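Local atomic coordinates of protein interacting with Hsp90 1 (PDB entry 4CGU), a protein that takes part in pre-rRNA processing and is required for the interaction of NOP58 with snoRNA, and is represented here by its C-terminal CS domain. Residues P79-K84 and Y123-L128; I99-K102 and P108-F111; P113-A118 and I136-A141. One frame throughout, in Å; residues are numbered along the deposited sequence.

Contact 1: P79-K84 and Y123-L128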
loop_
_atom_site.group_PDB
_atom_site.type_symbol
_atom_site.label_atom_id
_atom_site.label_comp_id
_atom_site.label_asym_id
_atom_site.label_seq_id
_atom_site.Cartn_x
_atom_site.Cartn_y
_atom_site.Cartn_z
ATOM N N PRO B 79 12.730 -19.341 18.230
ATOM C CA PRO B 79 11.863 -19.890 17.183
ATOM C C PRO B 79 12.665 -20.569 16.082
ATOM O O PRO B 79 13.788 -20.171 15.792
ATOM C CB PRO B 79 11.150 -18.648 16.634
ATOM C CG PRO B 79 12.093 -17.530 16.902
ATOM C CD PRO B 79 12.739 -17.867 18.222
ATOM N N GLU B 80 12.084 -21.600 15.483
ATOM C CA GLU B 80 12.703 -22.284 14.364
ATOM C C GLU B 80 11.772 -22.176 13.165
ATOM O O GLU B 80 10.872 -23.000 12.994
ATOM C CB GLU B 80 12.946 -23.752 14.717
ATOM C CG GLU B 80 13.625 -24.556 13.623
ATOM C CD GLU B 80 13.895 -25.983 14.038
ATOM O OE1 GLU B 80 13.651 -26.312 15.218
ATOM O OE2 GLU B 80 14.353 -26.774 13.189
ATOM N N TYR B 81 11.981 -21.152 12.343
ATOM C CA TYR B 81 11.112 -20.918 11.192
ATOM C C TYR B 81 11.515 -21.731 9.974
ATOM O O TYR B 81 12.696 -21.876 9.672
ATOM C CB TYR B 81 11.081 -19.435 10.816
ATOM C CG TYR B 81 10.611 -18.517 11.924
ATOM C CD1 TYR B 81 9.309 -18.581 12.405
ATOM C CD2 TYR B 81 11.471 -17.578 12.485
ATOM C CE1 TYR B 81 8.875 -17.733 13.416
ATOM C CE2 TYR B 81 11.045 -16.732 13.497
ATOM C CZ TYR B 81 9.750 -16.812 13.958
ATOM O OH TYR B 81 9.336 -15.967 14.965
ATOM N N GLU B 82 10.514 -22.255 9.279
ATOM C CA GLU B 82 10.715 -22.902 7.996
ATOM C C GLU B 82 9.740 -22.306 6.994
ATOM O O GLU B 82 8.563 -22.091 7.301
ATOM C CB GLU B 82 10.538 -24.415 8.108
ATOM C CG GLU B 82 11.681 -25.086 8.858
ATOM C CD GLU B 82 11.543 -26.590 8.920
ATOM O OE1 GLU B 82 10.609 -27.129 8.295
ATOM O OE2 GLU B 82 12.373 -27.232 9.595
ATOM N N VAL B 83 10.251 -22.028 5.799
ATOM C CA VAL B 83 9.499 -21.317 4.784
ATOM C C VAL B 83 9.193 -22.203 3.582
ATOM O O VAL B 83 10.050 -22.956 3.109
ATOM C CB VAL B 83 10.284 -20.085 4.303
ATOM C CG1 VAL B 83 9.443 -19.254 3.344
ATOM C CG2 VAL B 83 10.737 -19.251 5.493
ATOM N N LYS B 84 7.958 -22.120 3.102
ATOM C CA LYS B 84 7.580 -22.745 1.843
ATOM C C LYS B 84 6.998 -21.674 0.941
ATOM O O LYS B 84 6.402 -20.715 1.416
ATOM C CB LYS B 84 6.535 -23.836 2.062
ATOM C CG LYS B 84 7.012 -25.011 2.894
ATOM C CD LYS B 84 5.901 -26.030 3.050
ATOM C CE LYS B 84 6.366 -27.259 3.811
ATOM N NZ LYS B 84 5.250 -28.224 4.009
ATOM N N TYR B 123 10.447 -8.210 4.829
ATOM C CA TYR B 123 11.035 -8.550 6.111
ATOM C C TYR B 123 9.925 -8.976 7.044
ATOM O O TYR B 123 8.862 -8.362 7.063
ATOM C CB TYR B 123 11.802 -7.354 6.675
ATOM C CG TYR B 123 13.019 -7.022 5.843
ATOM C CD1 TYR B 123 14.240 -7.650 6.079
ATOM C CD2 TYR B 123 12.942 -6.104 4.801
ATOM C CE1 TYR B 123 15.355 -7.361 5.307
ATOM C CE2 TYR B 123 14.051 -5.804 4.029
ATOM C CZ TYR B 123 15.253 -6.437 4.283
ATOM O OH TYR B 123 16.351 -6.143 3.508
ATOM N N ILE B 124 10.163 -10.046 7.794
ATOM C CA ILE B 124 9.152 -10.597 8.689
ATOM C C ILE B 124 9.443 -10.200 10.132
ATOM O O ILE B 124 8.578 -9.665 10.824
ATOM C CB ILE B 124 9.064 -12.130 8.554
ATOM C CG1 ILE B 124 8.678 -12.502 7.121
ATOM C CG2 ILE B 124 8.058 -12.712 9.553
ATOM C CD1 ILE B 124 7.318 -11.961 6.676
ATOM N N ASN B 125 10.666 -10.471 10.573
ATOM C CA ASN B 125 11.181 -9.927 11.825
ATOM C C ASN B 125 12.700 -9.851 11.792
ATOM O O ASN B 125 13.299 -9.884 10.720
ATOM C CB ASN B 125 10.674 -10.699 13.055
ATOM C CG ASN B 125 10.924 -12.201 12.972
ATOM O OD1 ASN B 125 11.902 -12.661 12.378
ATOM N ND2 ASN B 125 10.033 -12.973 13.589
ATOM N N GLY B 126 13.316 -9.741 12.964
ATOM C CA GLY B 126 14.761 -9.632 13.056
ATOM C C GLY B 126 15.476 -10.802 12.411
ATOM O O GLY B 126 16.504 -10.636 11.754
ATOM N N LYS B 127 14.914 -11.992 12.589
ATOM C CA LYS B 127 15.502 -13.208 12.048
ATOM C C LYS B 127 15.262 -13.365 10.549
ATOM O O LYS B 127 16.177 -13.702 9.799
ATOM C CB LYS B 127 14.944 -14.432 12.782
ATOM N N LEU B 128 14.035 -13.096 10.113
ATOM C CA LEU B 128 13.563 -13.621 8.835
ATOM C C LEU B 128 13.215 -12.584 7.763
ATOM O O LEU B 128 12.580 -11.569 8.041
ATOM C CB LEU B 128 12.366 -14.539 9.092
ATOM C CG LEU B 128 11.912 -15.485 7.983
ATOM C CD1 LEU B 128 13.091 -16.204 7.365
ATOM C CD2 LEU B 128 10.939 -16.488 8.563
#
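Tyr81 overlaps Leu128 with its CB and the inner end of its ring: the CD2 methyl of Leu128 lies 3.7 Å from Tyr81 CB and 3.9 Å from Tyr81 CG. The two side chains meet at a slant, and the same methyl reaches Val83 CG2 at 4.1 Å. One leucine branch thus serves two residues that project from the same side of strand 81-87, Val83 and Leu128 running alongside in opposite senses. Farther out along the ring, Tyr81 OH meets the amide of Asn125, approaching from the opposite direction with ring and amide planes 46° apart. The bond from Asn125 ND2 to Tyr81 OH is weak, 3.4 Å long and bent to 137°. The hydroxyl has its stronger partner in Asp109 OD1, while Asn125 ND2 gives a second weak bond to Arg110 O.

The contact spans a beta sandwich of the kind expected for a CS domain. Strand 81-87 borders the four-stranded sheet, and residues 123-128 form the turn between strands 121-123 and 129-131 of the other sheet. An Asx motif shapes this turn. With CG placed between the backbone N and the carbonyl carbon (chi1 53°), Asn125 turns OD1 back toward the following backbone N-H groups, to accept from Leu128 N at 3.1 Å, in the carbonyl plane, and weakly from Lys127 N. Holding OD1 in this way directs ND2 toward the tyrosine. With an alanine at Tyr81, a gap would probably open beside Leu128 CD2, and Asp109 OD1 and the Asn125 amide would lose their hydroxyl partner. The turn is closed by a bond from Ile124 N to Leu128 O, 2.9 Å, and Leu128 also packs on Ile99 of the strand next to 81-87.

Contact 2: I99-K102 and P108-F111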
loop_
_atom_site.group_PDB
_atom_site.type_symbol
_atom_site.label_atom_id
_atom_site.label_comp_id
_atom_site.label_asym_id
_atom_site.label_seq_id
_atom_site.Cartn_x
_atom_site.Cartn_y
_atom_site.Cartn_z
ATOM N N ILE B 99 5.101 -19.448 6.454
ATOM C CA ILE B 99 6.166 -19.408 7.439
ATOM C C ILE B 99 5.690 -20.138 8.681
ATOM O O ILE B 99 4.700 -19.751 9.296
ATOM C CB ILE B 99 6.553 -17.973 7.809
ATOM C CG1 ILE B 99 6.954 -17.194 6.552
ATOM C CG2 ILE B 99 7.674 -17.980 8.851
ATOM C CD1 ILE B 99 7.583 -15.862 6.846
ATOM N N GLU B 100 6.398 -21.201 9.042
ATOM C CA GLU B 100 5.966 -22.075 10.119
ATOM C C GLU B 100 7.014 -22.171 11.228
ATOM O O GLU B 100 8.188 -22.405 10.960
ATOM C CB GLU B 100 5.678 -23.461 9.545
ATOM C CG GLU B 100 5.120 -24.444 10.534
ATOM C CD GLU B 100 4.690 -25.749 9.887
ATOM O OE1 GLU B 100 4.553 -25.782 8.643
ATOM O OE2 GLU B 100 4.496 -26.741 10.621
ATOM N N ASN B 101 6.595 -21.977 12.474
ATOM C CA ASN B 101 7.505 -22.154 13.599
ATOM C C ASN B 101 7.467 -23.603 14.076
ATOM O O ASN B 101 6.406 -24.117 14.429
ATOM C CB ASN B 101 7.155 -21.197 14.741
ATOM C CG ASN B 101 8.242 -21.129 15.812
ATOM O OD1 ASN B 101 9.116 -21.996 15.896
ATOM N ND2 ASN B 101 8.183 -20.090 16.640
ATOM N N LYS B 102 8.628 -24.252 14.085
ATOM C CA LYS B 102 8.725 -25.672 14.430
ATOM C C LYS B 102 9.298 -25.923 15.824
ATOM O O LYS B 102 9.386 -27.069 16.261
ATOM C CB LYS B 102 9.595 -26.406 13.405
ATOM C CG LYS B 102 9.139 -26.254 11.969
ATOM C CD LYS B 102 8.034 -27.232 11.629
ATOM C CE LYS B 102 7.905 -27.398 10.122
ATOM N NZ LYS B 102 6.849 -28.377 9.750
ATOM N N PRO B 108 5.783 -17.099 22.244
ATOM C CA PRO B 108 4.841 -16.501 21.294
ATOM C C PRO B 108 5.584 -15.740 20.202
ATOM O O PRO B 108 6.618 -15.131 20.476
ATOM C CB PRO B 108 4.024 -15.538 22.166
ATOM C CG PRO B 108 4.872 -15.289 23.374
ATOM C CD PRO B 108 5.601 -16.576 23.608
ATOM N N ASP B 109 5.063 -15.792 18.980
ATOM C CA ASP B 109 5.705 -15.150 17.839
ATOM C C ASP B 109 5.344 -13.672 17.714
ATOM O O ASP B 109 4.167 -13.318 17.601
ATOM C CB ASP B 109 5.330 -15.876 16.543
ATOM C CG ASP B 109 6.180 -17.106 16.291
ATOM O OD1 ASP B 109 7.421 -16.979 16.308
ATOM O OD2 ASP B 109 5.608 -18.198 16.079
ATOM N N ARG B 110 6.362 -12.815 17.736
ATOM C CA ARG B 110 6.173 -11.395 17.467
ATOM C C ARG B 110 6.510 -11.110 16.003
ATOM O O ARG B 110 7.577 -11.486 15.517
ATOM C CB ARG B 110 7.046 -10.553 18.397
ATOM N N PHE B 111 5.592 -10.453 15.301
ATOM C CA PHE B 111 5.749 -10.198 13.871
ATOM C C PHE B 111 5.433 -8.750 13.529
ATOM O O PHE B 111 4.298 -8.303 13.696
ATOM C CB PHE B 111 4.801 -11.086 13.064
ATOM C CG PHE B 111 5.175 -12.539 13.050
ATOM C CD1 PHE B 111 6.482 -12.934 12.833
ATOM C CD2 PHE B 111 4.209 -13.510 13.238
ATOM C CE1 PHE B 111 6.817 -14.274 12.810
ATOM C CE2 PHE B 111 4.538 -14.850 13.218
ATOM C CZ PHE B 111 5.843 -15.233 13.002
#
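Asn101 and Asp109 meet through polar ends, amide against carboxylate, in two hydrogen bonds that share a single donor nitrogen. The straighter runs from Asn101 ND2 to Asp109 OD2 at 3.2 Å with an angle of 168°. It leaves in the plane of the amide and arrives on the syn side of OD2, somewhat out of the carboxylate plane. The second, from Asn101 ND2 to Asp109 OD1, is also 3.2 Å but is bent and weak. One nitrogen thus reaches both carboxylate oxygens with the planes 45° apart, so the two groups do not lie flat against each other. Asn101 carries its CG anti to the backbone N (chi1 -168°), which extends the amide toward the loop. Its CB also comes close to the carboxylate, Asn101 CB lying 3.6 Å from Asp109 OD2.

Further polar partners fix both groups. Asn101 OD1 receives the backbone N-H of Glu80, its strongest partner, and that of Ala103, while Asp109 OD1 has its principal partner in the hydroxyl of Tyr81. Residues 108-111 belong to the connection that leaves the end of strand 95-101 in one sheet of the sandwich and leads to strand 114-116 in the other, so the amide joins this crossing loop to the strand end that precedes it.

Charge pairing lies on the other side of the strand: Glu100, whose CB points away from the loop, forms a salt bridge in which its OE2 is 3.0 Å from Lys102 NZ. In the apolar part, Ile99 and Phe111 do not meet directly, yet both pack on Ile124 and Leu154. The Phe111 ring also makes an edge-to-face contact with His147 and touches an apolar side chain of another protein chain.

Contact 3: P113-A118 and I136-A141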
loop_
_atom_site.group_PDB
_atom_site.type_symbol
_atom_site.label_atom_id
_atom_site.label_comp_id
_atom_site.label_asym_id
_atom_site.label_seq_id
_atom_site.Cartn_x
_atom_site.Cartn_y
_atom_site.Cartn_z
ATOM N N PRO B 113 6.061 -7.172 10.135
ATOM C CA PRO B 113 6.600 -7.230 8.775
ATOM C C PRO B 113 6.673 -5.866 8.102
ATOM O O PRO B 113 5.886 -4.965 8.399
ATOM C CB PRO B 113 5.603 -8.132 8.036
ATOM C CG PRO B 113 4.878 -8.878 9.112
ATOM C CD PRO B 113 4.801 -7.920 10.257
ATOM N N SER B 114 7.623 -5.731 7.189
ATOM C CA SER B 114 7.778 -4.512 6.413
ATOM C C SER B 114 8.207 -4.867 4.996
ATOM O O SER B 114 8.876 -5.863 4.781
ATOM C CB SER B 114 8.815 -3.593 7.064
ATOM O OG SER B 114 10.079 -4.228 7.108
ATOM N N TYR B 115 7.814 -4.056 4.024
ATOM C CA TYR B 115 8.189 -4.308 2.645
ATOM C C TYR B 115 9.091 -3.199 2.135
ATOM O O TYR B 115 8.713 -2.030 2.147
ATOM C CB TYR B 115 6.950 -4.413 1.754
ATOM C CG TYR B 115 7.277 -4.566 0.287
ATOM C CD1 TYR B 115 7.878 -5.721 -0.194
ATOM C CD2 TYR B 115 6.981 -3.554 -0.620
ATOM C CE1 TYR B 115 8.175 -5.865 -1.537
ATOM C CE2 TYR B 115 7.277 -3.688 -1.965
ATOM C CZ TYR B 115 7.873 -4.845 -2.417
ATOM O OH TYR B 115 8.163 -4.981 -3.754
ATOM N N ASN B 116 10.280 -3.584 1.685
ATOM C CA ASN B 116 11.241 -2.658 1.105
ATOM C C ASN B 116 11.082 -2.602 -0.419
ATOM O O ASN B 116 11.329 -3.587 -1.108
ATOM C CB ASN B 116 12.663 -3.084 1.483
ATOM C CG ASN B 116 13.701 -2.042 1.117
ATOM O OD1 ASN B 116 13.938 -1.771 -0.062
ATOM N ND2 ASN B 116 14.323 -1.446 2.127
ATOM N N PHE B 117 10.671 -1.449 -0.938
ATOM C CA PHE B 117 10.302 -1.326 -2.348
ATOM C C PHE B 117 11.459 -1.581 -3.317
ATOM O O PHE B 117 11.306 -2.315 -4.292
ATOM C CB PHE B 117 9.687 0.053 -2.631
ATOM C CG PHE B 117 8.497 0.386 -1.766
ATOM C CD1 PHE B 117 7.239 -0.109 -2.071
ATOM C CD2 PHE B 117 8.636 1.213 -0.662
ATOM C CE1 PHE B 117 6.147 0.200 -1.281
ATOM C CE2 PHE B 117 7.549 1.532 0.124
ATOM C CZ PHE B 117 6.300 1.013 -0.184
ATOM N N ALA B 118 12.605 -0.963 -3.054
ATOM C CA ALA B 118 13.759 -1.066 -3.947
ATOM C C ALA B 118 14.392 -2.451 -3.919
ATOM O O ALA B 118 14.853 -2.948 -4.940
ATOM C CB ALA B 118 14.800 0.004 -3.607
ATOM N N ILE B 136 7.244 -10.930 -10.506
ATOM C CA ILE B 136 5.911 -10.654 -9.978
ATOM C C ILE B 136 5.706 -9.166 -9.704
ATOM O O ILE B 136 6.556 -8.523 -9.094
ATOM C CB ILE B 136 5.661 -11.446 -8.678
ATOM C CG1 ILE B 136 5.282 -12.890 -8.996
ATOM C CG2 ILE B 136 4.566 -10.810 -7.845
ATOM C CD1 ILE B 136 5.129 -13.748 -7.764
ATOM N N VAL B 137 4.582 -8.620 -10.161
ATOM C CA VAL B 137 4.222 -7.254 -9.799
ATOM C C VAL B 137 3.791 -7.219 -8.335
ATOM O O VAL B 137 2.922 -7.976 -7.909
ATOM C CB VAL B 137 3.146 -6.642 -10.743
ATOM C CG1 VAL B 137 3.632 -6.688 -12.182
ATOM C CG2 VAL B 137 1.798 -7.347 -10.607
ATOM N N VAL B 138 4.438 -6.371 -7.546
ATOM C CA VAL B 138 4.133 -6.318 -6.125
ATOM C C VAL B 138 3.534 -4.980 -5.732
ATOM O O VAL B 138 4.171 -3.938 -5.856
ATOM C CB VAL B 138 5.372 -6.601 -5.256
ATOM C CG1 VAL B 138 5.008 -6.520 -3.773
ATOM C CG2 VAL B 138 5.961 -7.962 -5.603
ATOM N N ASN B 139 2.291 -5.028 -5.268
ATOM C CA ASN B 139 1.624 -3.868 -4.704
ATOM C C ASN B 139 1.484 -4.079 -3.203
ATOM O O ASN B 139 0.738 -4.957 -2.765
ATOM C CB ASN B 139 0.252 -3.691 -5.355
ATOM C CG ASN B 139 -0.398 -2.364 -5.012
ATOM O OD1 ASN B 139 -0.097 -1.750 -3.987
ATOM N ND2 ASN B 139 -1.312 -1.918 -5.871
ATOM N N ALA B 140 2.204 -3.274 -2.422
ATOM C CA ALA B 140 2.241 -3.414 -0.965
ATOM C C ALA B 140 0.859 -3.363 -0.336
ATOM O O ALA B 140 0.631 -3.915 0.744
ATOM C CB ALA B 140 3.139 -2.343 -0.345
ATOM N N ALA B 141 -0.063 -2.694 -1.017
ATOM C CA ALA B 141 -1.446 -2.641 -0.578
ATOM C C ALA B 141 -2.107 -4.015 -0.674
ATOM O O ALA B 141 -3.030 -4.315 0.076
ATOM C CB ALA B 141 -2.224 -1.616 -1.403
#
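Ala140 sets its CB into the notch between two aromatic rings, 4.0 Å from Tyr115 CD2 and 4.0 Å from Phe117 CE1. The notch exists because the rings already fit each other: Phe117 CE1 lies at the edge of the Tyr115 ring, in its plane, and Phe117 N sits above one face of that ring, displaced toward the rim. Phe117 completes the hollow by folding back beside its own backbone N (chi1 -56°), which turns its ring toward the alanine although its CB does not point that way.

The second bump is Val138. Its CG1 presses on the outer end of the tyrosine, 3.6 Å from Tyr115 CZ and 3.5 Å from Tyr115 OH, the two side chains crossing at a slant. Tyr115 reaches this far because its CG stands anti to the backbone N (chi1 175°), so that the ring stretches along residues 138-140 with Ala140 beside CD2 and Val138 at the hydroxyl end. Leu132 touches both Tyr115 and Val138 and widens the apolar patch.

Here strand 114-116, at the border of the three-stranded sheet of the CS domain, meets the loop that runs from strand 129-131 to strand 144-148. Ser114, Tyr115 and Asn116 also pair antiparallel with a strand of another protein chain, so the sheet continues across the interface. The loop is shaped by an Asx turn: Ala141 N donates to Asn139 OD1 at 3.1 Å from above the carbonyl plane, with the CB of Asn139 pointing away from strand 114-116.

No hydrogen bond joins the two segments. The one polar side-chain atom among the groups that touch, Tyr115 OH, is bonded to Asn120 OD1, so the fit between strand and loop rests on shape and on apolar surface withdrawn from water.

How the contacts relate
From the N terminus, strand 81-87 starts contact 1, which closes only at the turn 123-128. Within that long loop lies contact 2, a short closure in which the end of strand 95-101 meets residues 108-111. The two touch directly, their centres about 7 Å apart, through paired strands and through Tyr81 and Asp109. Contact 3 opens at 113-118, just after contact 2 has closed, and ends at 136-141, so it crosses contact 1; the backbones of Ser114 and Tyr123 link them. Contacts 1 and 2 tie the four-stranded sheet to one turn and one loop, while contact 3, on the opposite side of the chain's centre from contact 2, joins strand 114-116 to the loop after strand 129-131.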